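Local coordinates for penicillin binding protein transpeptidase domain protein (Escherichia coli, PDB 4BJQ) that belongs to the penicillin-binding proteins, a bacterial cell-envelope family named for binding penicillin, and is present here as a short alpha/beta fragment, at residues A[25-30]-A[35-40]. Sequence-based numbering, arbitrary orientation.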
ATOM      1  N   ALA A  25       9.084   3.014   8.259  1.00 23.12           N
ATOM      2  CA  ALA A  25       9.502   2.386   9.506  1.00 22.97           C
ATOM      3  C   ALA A  25      10.378   1.137   9.284  1.00 22.57           C
ATOM      4  O   ALA A  25      11.319   0.916  10.048  1.00 22.77           O
ATOM      5  CB  ALA A  25       8.297   2.078  10.394  1.00 22.82           C
ATOM      6  N   LEU A  26      10.072   0.332   8.251  1.00 21.45           N
ATOM      7  CA  LEU A  26      10.896  -0.831   7.916  1.00 20.70           C
ATOM      8  C   LEU A  26      12.296  -0.359   7.502  1.00 21.30           C
ATOM      9  O   LEU A  26      13.300  -0.865   8.006  1.00 21.22           O
ATOM     10  CB  LEU A  26      10.260  -1.701   6.806  1.00 20.29           C
ATOM     11  CG  LEU A  26      11.049  -2.908   6.238  1.00 18.85           C
ATOM     12  CD1 LEU A  26      11.393  -3.918   7.309  1.00 17.02           C
ATOM     13  CD2 LEU A  26      10.314  -3.620   5.086  1.00 15.89           C
ATOM     14  N   ALA A  27      12.344   0.606   6.590  1.00 21.03           N
ATOM     15  CA  ALA A  27      13.604   1.126   6.079  1.00 21.93           C
ATOM     16  C   ALA A  27      14.507   1.670   7.196  1.00 22.50           C
ATOM     17  O   ALA A  27      15.681   1.304   7.255  1.00 23.15           O
ATOM     18  CB  ALA A  27      13.349   2.179   5.009  1.00 21.06           C
ATOM     19  N   ASN A  28      13.952   2.530   8.062  1.00 22.75           N
ATOM     20  CA  ASN A  28      14.652   3.081   9.225  1.00 23.70           C
ATOM     21  C   ASN A  28      15.193   1.995  10.161  1.00 23.91           C
ATOM     22  O   ASN A  28      16.355   2.036  10.561  1.00 24.40           O
ATOM     23  CB  ASN A  28      13.729   3.995  10.049  1.00 24.14           C
ATOM     24  CG  ASN A  28      13.228   5.208   9.282  1.00 25.63           C
ATOM     25  OD1 ASN A  28      13.770   5.588   8.233  1.00 28.85           O
ATOM     26  ND2 ASN A  28      12.191   5.845   9.821  1.00 24.51           N
ATOM     27  N   ALA A  29      14.344   1.029  10.507  1.00 23.72           N
ATOM     28  CA  ALA A  29      14.737  -0.085  11.372  1.00 23.37           C
ATOM     29  C   ALA A  29      15.898  -0.898  10.800  1.00 23.06           C
ATOM     30  O   ALA A  29      16.775  -1.353  11.540  1.00 23.48           O
ATOM     31  CB  ALA A  29      13.551  -0.984  11.658  1.00 22.49           C
ATOM     32  N   LEU A  30      15.912  -1.082   9.488  1.00 22.87           N
ATOM     33  CA  LEU A  30      16.978  -1.858   8.853  1.00 23.11           C
ATOM     34  C   LEU A  30      18.194  -0.987   8.470  1.00 23.68           C
ATOM     35  O   LEU A  30      19.252  -1.510   8.093  1.00 23.81           O
ATOM     36  CB  LEU A  30      16.431  -2.623   7.646  1.00 22.32           C
ATOM     37  CG  LEU A  30      15.487  -3.800   7.924  1.00 22.14           C
ATOM     38  CD1 LEU A  30      14.893  -4.368   6.622  1.00 19.90           C
ATOM     39  CD2 LEU A  30      16.200  -4.914   8.724  1.00 21.57           C
ATOM     40  N   ASP A  35      14.891   4.317  -0.875  1.00 26.97           N
ATOM     41  CA  ASP A  35      15.188   4.210  -2.298  1.00 27.83           C
ATOM     42  C   ASP A  35      15.966   2.946  -2.640  1.00 27.46           C
ATOM     43  O   ASP A  35      15.735   2.342  -3.690  1.00 27.11           O
ATOM     44  CB  ASP A  35      15.969   5.440  -2.772  1.00 28.74           C
ATOM     45  CG  ASP A  35      15.135   6.697  -2.751  1.00 30.13           C
ATOM     46  OD1 ASP A  35      13.890   6.593  -2.699  1.00 31.05           O
ATOM     47  OD2 ASP A  35      15.732   7.792  -2.789  1.00 33.93           O
ATOM     48  N   GLN A  36      16.890   2.555  -1.763  1.00 27.33           N
ATOM     49  CA  GLN A  36      17.638   1.309  -1.957  1.00 27.55           C
ATOM     50  C   GLN A  36      16.723   0.111  -1.770  1.00 26.92           C
ATOM     51  O   GLN A  36      16.765  -0.846  -2.547  1.00 26.53           O
ATOM     52  CB  GLN A  36      18.797   1.197  -0.961  1.00 27.95           C
ATOM     53  CG  GLN A  36      20.134   1.703  -1.464  1.00 30.33           C
ATOM     54  CD  GLN A  36      21.235   1.602  -0.407  1.00 32.65           C
ATOM     55  OE1 GLN A  36      21.334   0.607   0.326  1.00 33.43           O
ATOM     56  NE2 GLN A  36      22.070   2.638  -0.328  1.00 33.15           N
ATOM     57  N   LEU A  37      15.915   0.173  -0.718  1.00 26.62           N
ATOM     58  CA  LEU A  37      14.989  -0.907  -0.366  1.00 26.88           C
ATOM     59  C   LEU A  37      14.002  -1.150  -1.503  1.00 27.02           C
ATOM     60  O   LEU A  37      13.804  -2.292  -1.920  1.00 26.82           O
ATOM     61  CB  LEU A  37      14.258  -0.556   0.922  1.00 26.33           C
ATOM     62  CG  LEU A  37      13.311  -1.554   1.594  1.00 27.69           C
ATOM     63  CD1 LEU A  37      14.046  -2.837   1.944  1.00 28.82           C
ATOM     64  CD2 LEU A  37      12.709  -0.909   2.852  1.00 26.74           C
ATOM     65  N   SER A  38      13.410  -0.062  -2.002  1.00 27.85           N
ATOM     66  CA  SER A  38      12.480  -0.099  -3.135  1.00 28.82           C
ATOM     67  C   SER A  38      13.124  -0.640  -4.397  1.00 29.37           C
ATOM     68  O   SER A  38      12.548  -1.502  -5.051  1.00 29.76           O
ATOM     69  CB  SER A  38      11.900   1.286  -3.423  1.00 28.65           C
ATOM     70  OG  SER A  38      11.183   1.749  -2.299  1.00 30.25           O
ATOM     71  N   ALA A  39      14.310  -0.128  -4.733  1.00 30.32           N
ATOM     72  CA  ALA A  39      15.053  -0.572  -5.912  1.00 31.25           C
ATOM     73  C   ALA A  39      15.274  -2.086  -5.905  1.00 31.49           C
ATOM     74  O   ALA A  39      15.030  -2.751  -6.907  1.00 31.62           O
ATOM     75  CB  ALA A  39      16.388   0.172  -6.029  1.00 31.53           C
ATOM     76  N   ARG A  40      15.707  -2.623  -4.766  1.00 31.80           N
ATOM     77  CA  ARG A  40      15.965  -4.057  -4.644  1.00 32.30           C
ATOM     78  C   ARG A  40      14.688  -4.891  -4.773  1.00 32.58           C
ATOM     79  O   ARG A  40      14.705  -5.975  -5.371  1.00 32.78           O
ATOM     80  CB  ARG A  40      16.669  -4.376  -3.323  1.00 32.24           C
ATOM     81  CG  ARG A  40      17.105  -5.822  -3.201  1.00 31.99           C
ATOM     82  CD  ARG A  40      17.764  -6.090  -1.864  1.00 33.64           C
ATOM     83  NE  ARG A  40      17.899  -7.523  -1.591  1.00 33.50           N
ATOM     84  CZ  ARG A  40      18.851  -8.296  -2.106  1.00 34.74           C
ATOM     85  NH1 ARG A  40      19.760  -7.791  -2.936  1.00 34.55           N
ATOM     86  NH2 ARG A  40      18.897  -9.580  -1.797  1.00 34.62           N
TER
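Leu37 meets helix 19-30 with one methyl, CD2, which reaches both Ala27 and Leu26. The closer approach is to Ala27: Leu37 CD2 lies 3.8 Å from Ala27 CB. The same methyl is 3.9 Å from Ala27 CA, so it rests against the backbone as well as the short side chain. Ala27 adds little bulk at this point, and the CA atoms of Ala27 and Leu37 come to 6.9 Å. Leu26 brings its CG-CD2 arm to the methyl, with CD1 turned farther off. Leu26 CG and Leu26 CD2 are both 4.3 Å from Leu37 CD2, a looser touch than that of Ala27. Leu37 has CG anti to its backbone N (chi1 -175°), which carries the branch out from helix 34-42 toward helix 19-30. Leu26 takes nearly the same shape, with chi1 175°. The other methyl, Leu37 CD1, stays 5.0 Å from Leu30 CD1, a gap beyond close packing. The two helices, 19-30 and 34-42, are consecutive in the chain and pack on each other across a short loop within a small alpha/beta fragment. The contact is small and wholly apolar. Its three touching residues are all buried. Strand 50-56 adds Leu52 against Leu37 and Ala53 against Leu30. Helix 58-66 adds Ile64, which touches both Leu26 and Leu30. On helix 34-42, Ser38 packs on Ile17 of the second subunit, while Arg40 NE hydrogen-bonds to Tyr51 O of strand 50-56.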